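Local coordinates for protein ESSB (Geobacillus thermodenitrificans, PDB 4ANO) that probably helps build the membrane-embedded machinery of type VII secretion, the piece described being the cytoplasmic, kinase-related part of an integral membrane component, at residues Val48-Arg54 / Phe124-Val128; Phe73-Ile79 / Leu115-Leu121; Leu84-Arg89 / Trp197-Glu202. All coordinates share one frame; numbering follows the deposited sequence. Where two conformers were deposited one is given.

Interaction 1 of 3, residues Val48-Arg54 / Phe124-Val128; sequences VDPCIVR and FFLHV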
loop_
_atom_site.group_PDB
_atom_site.type_symbol
_atom_site.label_atom_id
_atom_site.label_comp_id
_atom_site.label_asym_id
_atom_site.label_seq_id
_atom_site.Cartn_x
_atom_site.Cartn_y
_atom_site.Cartn_z
ATOM N N VAL A 48 -10.372 -9.992 6.519
ATOM C CA VAL A 48 -9.927 -9.059 5.488
ATOM C C VAL A 48 -9.743 -9.802 4.183
ATOM O O VAL A 48 -10.301 -9.427 3.168
ATOM C CB VAL A 48 -8.670 -8.293 5.890
ATOM C CG1 VAL A 48 -8.184 -7.358 4.737
ATOM C CG2 VAL A 48 -8.988 -7.572 7.235
ATOM N N ASP A 49 -8.968 -10.862 4.215
ATOM C CA ASP A 49 -8.659 -11.500 2.910
ATOM C C ASP A 49 -8.370 -12.933 3.303
ATOM O O ASP A 49 -7.843 -13.180 4.319
ATOM C CB ASP A 49 -7.503 -10.781 2.194
ATOM C CG ASP A 49 -6.144 -11.026 2.872
ATOM O OD1 ASP A 49 -5.593 -12.127 2.704
ATOM O OD2 ASP A 49 -5.588 -10.074 3.516
ATOM N N PRO A 50 -8.754 -13.887 2.479
ATOM C CA PRO A 50 -8.485 -15.256 2.964
ATOM C C PRO A 50 -6.982 -15.668 3.028
ATOM O O PRO A 50 -6.638 -16.610 3.794
ATOM C CB PRO A 50 -9.236 -16.096 1.962
ATOM C CG PRO A 50 -9.132 -15.288 0.605
ATOM C CD PRO A 50 -9.004 -13.781 1.044
ATOM N N CYS A 51 -6.106 -14.976 2.292
ATOM C CA CYS A 51 -4.664 -15.377 2.310
ATOM C C CYS A 51 -3.848 -15.091 3.551
ATOM O O CYS A 51 -3.026 -15.902 3.992
ATOM C CB CYS A 51 -3.969 -14.725 1.107
ATOM S SG CYS A 51 -4.699 -15.426 -0.444
ATOM N N ILE A 52 -4.157 -13.977 4.224
ATOM C CA ILE A 52 -3.228 -13.478 5.243
ATOM C C ILE A 52 -3.956 -13.618 6.534
ATOM O O ILE A 52 -5.115 -13.191 6.630
ATOM C CB ILE A 52 -2.879 -11.963 4.971
ATOM C CG1 ILE A 52 -1.981 -11.873 3.740
ATOM C CG2 ILE A 52 -2.131 -11.395 6.173
ATOM C CD1 ILE A 52 -1.689 -10.448 3.408
ATOM N N VAL A 53 -3.345 -14.294 7.480
ATOM C CA VAL A 53 -3.953 -14.554 8.810
ATOM C C VAL A 53 -3.550 -13.344 9.712
ATOM O O VAL A 53 -2.417 -12.828 9.584
ATOM C CB VAL A 53 -3.479 -15.928 9.367
ATOM C CG1 VAL A 53 -3.716 -16.079 10.941
ATOM C CG2 VAL A 53 -4.147 -17.147 8.624
ATOM N N ARG A 54 -4.493 -12.867 10.550
ATOM C CA ARG A 54 -4.272 -11.787 11.520
ATOM C C ARG A 54 -4.787 -12.250 12.838
ATOM O O ARG A 54 -5.944 -12.655 12.921
ATOM C CB ARG A 54 -4.998 -10.477 11.141
ATOM C CG ARG A 54 -4.541 -9.927 9.810
ATOM C CD ARG A 54 -5.147 -8.537 9.400
ATOM N NE ARG A 54 -4.735 -8.165 8.007
ATOM C CZ ARG A 54 -4.951 -8.829 6.884
ATOM N NH1 ARG A 54 -5.618 -10.019 6.775
ATOM N NH2 ARG A 54 -4.448 -8.330 5.787
ATOM N N PHE A 124 -1.657 -7.317 -1.593
ATOM C CA PHE A 124 -2.349 -7.495 -0.349
ATOM C C PHE A 124 -1.785 -6.592 0.704
ATOM O O PHE A 124 -0.598 -6.416 0.833
ATOM C CB PHE A 124 -2.246 -8.919 0.167
ATOM C CG PHE A 124 -2.952 -9.911 -0.694
ATOM C CD1 PHE A 124 -2.449 -10.218 -2.013
ATOM C CD2 PHE A 124 -4.147 -10.488 -0.278
ATOM C CE1 PHE A 124 -3.166 -11.138 -2.860
ATOM C CE2 PHE A 124 -4.849 -11.374 -1.112
ATOM C CZ PHE A 124 -4.364 -11.681 -2.393
ATOM N N PHE A 125 -2.659 -6.069 1.576
ATOM C CA PHE A 125 -2.211 -5.253 2.686
ATOM C C PHE A 125 -1.942 -6.057 3.898
ATOM O O PHE A 125 -2.682 -7.035 4.189
ATOM C CB PHE A 125 -3.294 -4.186 3.049
ATOM C CG PHE A 125 -3.520 -3.232 1.986
ATOM C CD1 PHE A 125 -2.628 -2.188 1.802
ATOM C CD2 PHE A 125 -4.568 -3.370 1.118
ATOM C CE1 PHE A 125 -2.800 -1.278 0.808
ATOM C CE2 PHE A 125 -4.735 -2.500 0.068
ATOM C CZ PHE A 125 -3.831 -1.459 -0.112
ATOM N N LEU A 126 -0.942 -5.671 4.660
ATOM C CA LEU A 126 -0.642 -6.247 5.878
ATOM C C LEU A 126 -1.536 -5.711 6.983
ATOM O O LEU A 126 -2.409 -6.432 7.487
ATOM C CB LEU A 126 0.833 -6.023 6.254
ATOM C CG LEU A 126 1.749 -6.818 5.294
ATOM C CD1 LEU A 126 3.137 -6.316 5.277
ATOM C CD2 LEU A 126 1.714 -8.311 5.707
ATOM N N HIS A 127 -1.336 -4.477 7.350
ATOM C CA HIS A 127 -2.172 -3.830 8.378
ATOM C C HIS A 127 -3.381 -3.114 7.724
ATOM O O HIS A 127 -3.225 -2.484 6.692
ATOM C CB HIS A 127 -1.400 -2.777 9.127
ATOM C CG HIS A 127 -2.265 -1.991 10.075
ATOM N ND1 HIS A 127 -2.778 -2.520 11.235
ATOM C CD2 HIS A 127 -2.841 -0.790 9.923
ATOM C CE1 HIS A 127 -3.595 -1.651 11.797
ATOM N NE2 HIS A 127 -3.615 -0.559 11.045
ATOM N N VAL A 128 -4.562 -3.226 8.364
ATOM C CA VAL A 128 -5.767 -2.503 7.856
ATOM C C VAL A 128 -6.414 -1.857 9.061
ATOM O O VAL A 128 -6.339 -2.387 10.178
ATOM C CB VAL A 128 -6.697 -3.552 7.264
ATOM C CG1 VAL A 128 -7.931 -2.913 6.816
ATOM C CG2 VAL A 128 -6.029 -4.227 5.963
#

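Interaction 2 of 3, residues Phe73-Ile79 / Leu115-Leu121; sequences FLTFAAI and LMFNRAL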
loop_
_atom_site.group_PDB
_atom_site.type_symbol
_atom_site.label_atom_id
_atom_site.label_comp_id
_atom_site.label_asym_id
_atom_site.label_seq_id
_atom_site.Cartn_x
_atom_site.Cartn_y
_atom_site.Cartn_z
ATOM N N PHE A 73 4.480 -15.411 -0.438
ATOM C CA PHE A 73 4.218 -14.039 -0.897
ATOM C C PHE A 73 5.543 -13.275 -1.036
ATOM O O PHE A 73 6.506 -13.612 -0.318
ATOM C CB PHE A 73 3.325 -13.325 0.077
ATOM C CG PHE A 73 1.862 -13.405 -0.244
ATOM C CD1 PHE A 73 1.322 -14.378 -1.058
ATOM C CD2 PHE A 73 0.996 -12.479 0.318
ATOM C CE1 PHE A 73 -0.045 -14.426 -1.349
ATOM C CE2 PHE A 73 -0.357 -12.516 0.049
ATOM C CZ PHE A 73 -0.910 -13.496 -0.804
ATOM N N LEU A 74 5.575 -12.350 -2.025
ATOM C CA LEU A 74 6.718 -11.473 -2.384
ATOM C C LEU A 74 6.560 -10.060 -1.778
ATOM O O LEU A 74 5.453 -9.490 -1.737
ATOM C CB LEU A 74 6.838 -11.282 -3.928
ATOM C CG LEU A 74 7.227 -12.263 -5.060
ATOM C CD1 LEU A 74 8.122 -13.371 -4.618
ATOM C CD2 LEU A 74 5.960 -12.776 -5.834
ATOM N N THR A 75 7.673 -9.496 -1.338
ATOM C CA THR A 75 7.699 -8.158 -0.800
ATOM C C THR A 75 7.670 -7.164 -1.894
ATOM O O THR A 75 7.883 -7.476 -3.079
ATOM C CB THR A 75 9.048 -7.969 -0.038
ATOM O OG1 THR A 75 10.118 -8.133 -0.985
ATOM C CG2 THR A 75 9.215 -9.101 0.991
ATOM N N PHE A 76 7.400 -5.919 -1.473
ATOM C CA PHE A 76 7.394 -4.808 -2.383
ATOM C C PHE A 76 8.794 -4.707 -3.052
ATOM O O PHE A 76 8.911 -4.566 -4.270
ATOM C CB PHE A 76 7.108 -3.536 -1.581
ATOM C CG PHE A 76 6.922 -2.326 -2.458
ATOM C CD1 PHE A 76 8.019 -1.542 -2.856
ATOM C CD2 PHE A 76 5.632 -1.960 -2.920
ATOM C CE1 PHE A 76 7.820 -0.433 -3.622
ATOM C CE2 PHE A 76 5.431 -0.788 -3.661
ATOM C CZ PHE A 76 6.552 -0.043 -4.008
ATOM N N ALA A 77 9.854 -4.781 -2.274
ATOM C CA ALA A 77 11.181 -4.677 -2.920
ATOM C C ALA A 77 11.462 -5.788 -3.954
ATOM O O ALA A 77 12.083 -5.519 -5.018
ATOM C CB ALA A 77 12.287 -4.494 -1.899
ATOM N N ALA A 78 10.921 -7.010 -3.765
ATOM C CA ALA A 78 11.044 -8.038 -4.778
ATOM C C ALA A 78 10.353 -7.680 -6.098
ATOM O O ALA A 78 10.870 -7.991 -7.183
ATOM C CB ALA A 78 10.526 -9.404 -4.248
ATOM N N ILE A 79 9.155 -7.100 -6.027
ATOM C CA ILE A 79 8.495 -6.694 -7.253
ATOM C C ILE A 79 9.237 -5.570 -7.940
ATOM O O ILE A 79 9.259 -5.494 -9.166
ATOM C CB ILE A 79 6.984 -6.387 -7.011
ATOM C CG1 ILE A 79 6.391 -7.548 -6.218
ATOM C CG2 ILE A 79 6.318 -6.115 -8.318
ATOM C CD1 ILE A 79 6.461 -8.926 -7.024
ATOM N N LEU A 115 2.669 -3.616 2.065
ATOM C CA LEU A 115 2.153 -4.404 0.967
ATOM C C LEU A 115 2.954 -5.676 0.702
ATOM O O LEU A 115 4.166 -5.634 0.701
ATOM C CB LEU A 115 2.226 -3.595 -0.293
ATOM C CG LEU A 115 1.261 -2.426 -0.478
ATOM C CD1 LEU A 115 1.659 -1.568 -1.685
ATOM C CD2 LEU A 115 -0.195 -2.958 -0.661
HETATM N N MSE A 116 2.264 -6.772 0.405
HETATM C CA MSE A 116 2.945 -7.959 -0.172
HETATM C C MSE A 116 2.158 -8.446 -1.376
HETATM O O MSE A 116 1.016 -7.998 -1.591
HETATM C CB MSE A 116 3.127 -9.055 0.865
HETATM C CG MSE A 116 3.878 -8.614 2.102
HETATM SE SE MSE A 116 4.472 -10.198 3.053
HETATM C CE MSE A 116 5.664 -10.901 1.671
ATOM N N PHE A 117 2.740 -9.353 -2.182
ATOM C CA PHE A 117 2.161 -9.699 -3.496
ATOM C C PHE A 117 2.094 -11.173 -3.696
ATOM O O PHE A 117 2.966 -11.832 -3.225
ATOM C CB PHE A 117 3.039 -9.119 -4.649
ATOM C CG PHE A 117 3.046 -7.586 -4.601
ATOM C CD1 PHE A 117 3.892 -6.897 -3.753
ATOM C CD2 PHE A 117 2.191 -6.877 -5.449
ATOM C CE1 PHE A 117 3.841 -5.465 -3.682
ATOM C CE2 PHE A 117 2.129 -5.467 -5.399
ATOM C CZ PHE A 117 2.973 -4.757 -4.537
ATOM N N ASN A 118 1.079 -11.647 -4.392
ATOM C CA ASN A 118 0.945 -13.113 -4.606
ATOM C C ASN A 118 1.633 -13.452 -5.872
ATOM O O ASN A 118 2.228 -12.585 -6.466
ATOM C CB ASN A 118 -0.529 -13.540 -4.599
ATOM C CG ASN A 118 -1.351 -12.971 -5.749
ATOM O OD1 ASN A 118 -0.855 -12.380 -6.733
ATOM N ND2 ASN A 118 -2.668 -13.182 -5.629
ATOM N N ARG A 119 1.521 -14.722 -6.282
ATOM C CA ARG A 119 2.153 -15.254 -7.498
ATOM C C ARG A 119 1.684 -14.537 -8.788
ATOM O O ARG A 119 2.441 -14.489 -9.757
ATOM C CB ARG A 119 1.898 -16.783 -7.586
ATOM C CG ARG A 119 2.648 -17.619 -6.527
ATOM C CD ARG A 119 2.538 -19.149 -6.729
ATOM N NE ARG A 119 1.309 -19.758 -6.218
ATOM C CZ ARG A 119 1.216 -20.441 -5.061
ATOM N NH1 ARG A 119 2.296 -20.608 -4.290
ATOM N NH2 ARG A 119 0.054 -20.985 -4.676
ATOM N N ALA A 120 0.460 -13.986 -8.782
ATOM C CA ALA A 120 -0.126 -13.213 -9.930
ATOM C C ALA A 120 0.048 -11.703 -9.822
ATOM O O ALA A 120 -0.662 -10.953 -10.488
ATOM C CB ALA A 120 -1.604 -13.529 -10.100
ATOM N N LEU A 121 0.964 -11.284 -8.944
ATOM C CA LEU A 121 1.279 -9.846 -8.660
ATOM C C LEU A 121 0.104 -8.998 -8.205
ATOM O O LEU A 121 0.057 -7.764 -8.418
ATOM C CB LEU A 121 1.971 -9.188 -9.861
ATOM C CG LEU A 121 3.330 -9.756 -10.231
ATOM C CD1 LEU A 121 4.253 -8.679 -10.766
ATOM C CD2 LEU A 121 3.976 -10.561 -9.110
HETATM O O HOH W 1 6.692 -5.525 1.436
#

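Interaction 3 of 3, residues Leu84-Arg89 / Trp197-Glu202; sequences LLSRIR and WVDEEE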
loop_
_atom_site.group_PDB
_atom_site.type_symbol
_atom_site.label_atom_id
_atom_site.label_comp_id
_atom_site.label_asym_id
_atom_site.label_seq_id
_atom_site.Cartn_x
_atom_site.Cartn_y
_atom_site.Cartn_z
ATOM N N LEU A 84 9.880 -3.232 -15.816
ATOM C CA LEU A 84 9.010 -2.048 -15.733
ATOM C C LEU A 84 7.567 -2.427 -16.055
ATOM O O LEU A 84 6.647 -2.062 -15.322
ATOM C CB LEU A 84 9.479 -0.893 -16.628
ATOM C CG LEU A 84 8.632 0.379 -16.540
ATOM C CD1 LEU A 84 8.533 0.879 -15.067
ATOM C CD2 LEU A 84 9.258 1.437 -17.390
ATOM N N LEU A 85 7.358 -3.213 -17.126
ATOM C CA LEU A 85 6.014 -3.603 -17.558
ATOM C C LEU A 85 5.226 -4.322 -16.453
ATOM O O LEU A 85 4.047 -4.029 -16.081
ATOM C CB LEU A 85 6.071 -4.502 -18.824
ATOM C CG LEU A 85 4.711 -5.046 -19.315
ATOM C CD1 LEU A 85 3.624 -4.009 -19.608
ATOM C CD2 LEU A 85 4.915 -5.968 -20.551
ATOM N N SER A 86 5.944 -5.233 -15.821
ATOM C CA SER A 86 5.399 -5.922 -14.691
ATOM C C SER A 86 5.051 -5.045 -13.459
ATOM O O SER A 86 4.055 -5.259 -12.741
ATOM C CB SER A 86 6.536 -6.779 -14.196
ATOM O OG SER A 86 6.104 -7.388 -13.024
ATOM N N ARG A 87 5.982 -4.166 -13.133
ATOM C CA ARG A 87 5.661 -3.196 -12.055
ATOM C C ARG A 87 4.454 -2.309 -12.354
ATOM O O ARG A 87 3.678 -1.970 -11.437
ATOM C CB ARG A 87 6.913 -2.375 -11.750
ATOM C CG ARG A 87 7.946 -3.129 -10.891
ATOM C CD ARG A 87 9.409 -2.896 -11.350
ATOM N NE ARG A 87 9.828 -1.494 -11.559
ATOM C CZ ARG A 87 10.875 -1.145 -12.316
ATOM N NH1 ARG A 87 11.593 -2.067 -12.942
ATOM N NH2 ARG A 87 11.217 0.148 -12.461
ATOM N N ILE A 88 4.285 -1.871 -13.606
ATOM C CA ILE A 88 3.109 -0.994 -13.926
ATOM C C ILE A 88 1.835 -1.813 -13.835
ATOM O O ILE A 88 0.792 -1.290 -13.396
ATOM C CB ILE A 88 3.159 -0.410 -15.374
ATOM C CG1 ILE A 88 4.316 0.563 -15.473
ATOM C CG2 ILE A 88 1.760 0.320 -15.759
ATOM C CD1 ILE A 88 4.664 0.820 -16.991
ATOM N N ARG A 89 1.902 -3.116 -14.166
ATOM C CA ARG A 89 0.673 -3.934 -14.101
ATOM C C ARG A 89 0.305 -4.092 -12.649
ATOM O O ARG A 89 -0.894 -4.059 -12.314
ATOM C CB ARG A 89 0.855 -5.303 -14.789
ATOM C CG ARG A 89 0.533 -5.225 -16.330
ATOM C CD ARG A 89 0.900 -6.544 -17.070
ATOM N NE ARG A 89 0.794 -6.439 -18.549
ATOM C CZ ARG A 89 1.431 -7.242 -19.426
ATOM N NH1 ARG A 89 2.239 -8.219 -19.001
ATOM N NH2 ARG A 89 1.277 -7.071 -20.747
ATOM N N TRP A 197 0.255 4.455 -19.934
ATOM C CA TRP A 197 1.656 4.035 -19.696
ATOM C C TRP A 197 1.900 2.549 -19.945
ATOM O O TRP A 197 2.907 2.201 -20.563
ATOM C CB TRP A 197 2.080 4.380 -18.290
ATOM C CG TRP A 197 3.590 4.265 -18.054
ATOM C CD1 TRP A 197 4.604 4.070 -18.972
ATOM C CD2 TRP A 197 4.217 4.461 -16.810
ATOM N NE1 TRP A 197 5.823 4.061 -18.335
ATOM C CE2 TRP A 197 5.604 4.298 -17.000
ATOM C CE3 TRP A 197 3.736 4.705 -15.525
ATOM C CZ2 TRP A 197 6.505 4.409 -15.958
ATOM C CZ3 TRP A 197 4.620 4.804 -14.503
ATOM C CH2 TRP A 197 5.983 4.673 -14.706
ATOM N N VAL A 198 0.983 1.667 -19.529
ATOM C CA VAL A 198 1.279 0.200 -19.604
ATOM C C VAL A 198 1.233 -0.137 -21.111
ATOM O O VAL A 198 2.068 -0.927 -21.590
ATOM C CB VAL A 198 0.268 -0.719 -18.827
ATOM C CG1 VAL A 198 -1.084 -0.742 -19.479
ATOM C CG2 VAL A 198 0.807 -2.188 -18.675
ATOM N N ASP A 199 0.294 0.490 -21.842
ATOM C CA ASP A 199 0.200 0.294 -23.315
ATOM C C ASP A 199 1.515 0.681 -23.995
ATOM O O ASP A 199 2.049 -0.064 -24.818
ATOM C CB ASP A 199 -0.963 1.106 -23.973
ATOM C CG ASP A 199 -2.360 0.517 -23.684
ATOM O OD1 ASP A 199 -2.438 -0.631 -23.190
ATOM O OD2 ASP A 199 -3.392 1.224 -23.928
ATOM N N GLU A 200 2.066 1.839 -23.628
ATOM C CA GLU A 200 3.311 2.318 -24.200
ATOM C C GLU A 200 4.434 1.352 -23.922
ATOM O O GLU A 200 5.251 0.972 -24.822
ATOM C CB GLU A 200 3.637 3.709 -23.646
ATOM C CG GLU A 200 2.745 4.786 -24.230
ATOM C CD GLU A 200 3.002 6.151 -23.629
ATOM O OE1 GLU A 200 3.793 6.267 -22.649
ATOM O OE2 GLU A 200 2.404 7.120 -24.153
ATOM N N GLU A 201 4.473 0.917 -22.664
ATOM C CA GLU A 201 5.550 0.065 -22.249
ATOM C C GLU A 201 5.410 -1.340 -22.834
ATOM O O GLU A 201 6.402 -1.957 -23.208
ATOM C CB GLU A 201 5.587 -0.052 -20.707
ATOM C CG GLU A 201 6.797 -0.842 -20.290
ATOM C CD GLU A 201 8.171 -0.177 -20.673
ATOM O OE1 GLU A 201 8.243 1.052 -20.951
ATOM O OE2 GLU A 201 9.231 -0.876 -20.605
ATOM N N GLU A 202 4.186 -1.829 -22.978
ATOM C CA GLU A 202 3.973 -3.155 -23.611
ATOM C C GLU A 202 4.419 -3.134 -25.107
ATOM O O GLU A 202 5.047 -4.083 -25.557
ATOM C CB GLU A 202 2.491 -3.566 -23.554
ATOM C CG GLU A 202 2.185 -4.844 -24.305
ATOM C CD GLU A 202 0.798 -5.422 -24.090
ATOM O OE1 GLU A 202 0.324 -5.462 -22.919
ATOM O OE2 GLU A 202 0.221 -5.898 -25.069
HETATM O O HOH W 2 9.499 -3.390 -19.206
#

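Interaction 1 of 3, residues Val48-Arg54 / Phe124-Val128
The turn Val48-Ile52, which leads into strand 53-58, passes the end of strand 123-125 without pairing with it; the Ile52 CA to Leu126 CA distance is 7.7 Å, and side chains bridge the gap. Arg54 does most of this. Its CG lies anti to the carbonyl carbon (chi1 -61°) and the chain runs extended to NE, which carries the guanidinium to the opposing backbone. There NE donates to Leu126 O at 2.9 Å, with the oxygen tilted somewhat from the guanidinium plane, while NH2 makes a weak, bent bond of 2.7 Å to Phe125 O. Arginine suits the place because one flat group can serve two successive carbonyls and still hold an acid: NH2 forms a salt bridge to Asp49 OD2 at 3.1 Å, and NH1 reaches the same oxygen from above the carboxylate plane. This acid probably offsets much of the buried positive charge. Val48 CB and Ile52 CG2 lie against opposite faces of the guanidinium and limit its rotation. The other carboxylate oxygen, Asp49 OD1, accepts from Ile52 N at 2.8 Å, an Asx motif that fixes the turn. Asp49 also meets the rim of Phe124, its carboxylate plane turned 70° from the ring. Apolar groups fill in around: Ile52 CD1 packs on Phe124 CB at 3.6 Å, Cys51 SG approaches the ring obliquely, 4.1 Å from CE2, and Val48 CG1 meets Val128 CG2 tip to tip at 4.0 Å. The contact joins the edge strand of the four-stranded sheet to the end of the three-stranded one. Given membership of the kinase clan, His127 and Val128 probably stand where a kinase has the first two residues of its DFG motif.

Interaction 2 of 3, residues Phe73-Ile79 / Leu115-Leu121
Phe73 lays one face of its ring over the peptide between Phe117 and Asn118, and CE1 comes within 3.4 Å of Asn118 CB; a broad flat ring suits a place where it lies along a peptide. The amide of Asn118 stands nearly upright to this ring, the amide and ring planes 83° apart, and is turned away to bond Glu122. Leu74 makes the strand pairing. It forms an antiparallel hydrogen-bonded pair with Phe117: Leu74 N donates to Phe117 O at 2.9 Å, and Phe117 N returns a bond of 2.8 Å to Leu74 O. The Leu74 side chain turns to the same face of the sheet as Phe117, and its CD2 rests 3.8 Å from Asn118 O. Thr75 is the N-cap of helix 76-80. With OG1 lodged between its own N and carbonyl carbon (chi1 61°), it accepts from Ala78 N at 3.1 Å, the capping bond to which threonine is well fitted. At Phe76, the first residue of the helix, a water bridges the two backbones, accepting from Phe76 N and donating to Leu115 O; the phenyl ring runs alongside that of Phe117, pointing the same way, with CD2 4.0 Å from Phe117 CE1. One turn after Thr75, Ile79 sets CG1 over the face of the Phe117 ring, a CH-pi contact 4.0 Å from the centroid and 29° off the normal. Its CD1 slides past Leu121 CD2 at 3.6 Å, at the close of the type I turn Asn118-Leu121. Strand 115-117 is thus the middle of a three-stranded antiparallel sheet, between 74-75 and 123-125. Phe76 and Leu115 also rest on Thr151 of helix 141-155, while Leu115 and Leu121 touch Leu94 and Ser86 of helix 84-98.

Interaction 3 of 3, residues Leu84-Arg89 / Trp197-Glu202
Ile88 drives its CD1 methyl onto the indole of Trp197, where it sits 3.5 Å from the centroid of the five-membered ring and only 5° off the normal, a clear CH-pi contact. The segments 84-89 and 197-202 run antiparallel at 160°, their axes 9.5 Å apart at closest approach. Leu84 crosses the indole at about a right angle, its CD1 4.2 Å from Trp197 CZ2. On the other branch of Ile88, CG2 abuts Val198 CB at 3.6 Å. Val198 in turn sends CG2, anti to its nitrogen, against Leu85 CD1 at a tight 3.5 Å and against Arg89 CG; its compact beta-branched shape fits between three longer neighbours. An alanine at Trp197 would remove the flat surface beneath Ile88 CD1 and Leu84 CD1 and would probably open a gap between the helices.

Polar ends flank this apolar seam. Arg89 NH2 makes a salt bridge of 2.9 Å to Glu202 OE1, the oxygen lying in the guanidinium plane although the two flat groups stand 76° apart. Leu85 CD2 backs one guanidinium face; Glu202 OE2 forms a salt bridge with Arg206. Glu201 sets CG against Leu85 and CB against Ile88 CD1, its carboxylate end crossing Leu84, and a water links its OE2 to Leu85 N. The apolar seam probably carries most of the contact, with the salt bridge adding direction at its exposed margin.

Interactions 1 and 2 share the three-stranded sheet, through strands 115-117 and 123-125: these are neighbours in it, joined by a probable hydrogen bond from Phe124 N to Met116 O at 2.8 Å, and Phe73 packs on Phe124 where the two contacts meet. Their centres lie 13 Å apart, and interaction 2 is nested along the chain within the loop closed by interaction 1. Interaction 3 follows through helix 84-98, its centre 17 Å from that of interaction 2, with Leu121 CD1 3.2 Å from Ser86 OG. Interactions 1 and 3, about 27 Å apart between centres, do not touch; the middle contact joins the strand region to the helical one.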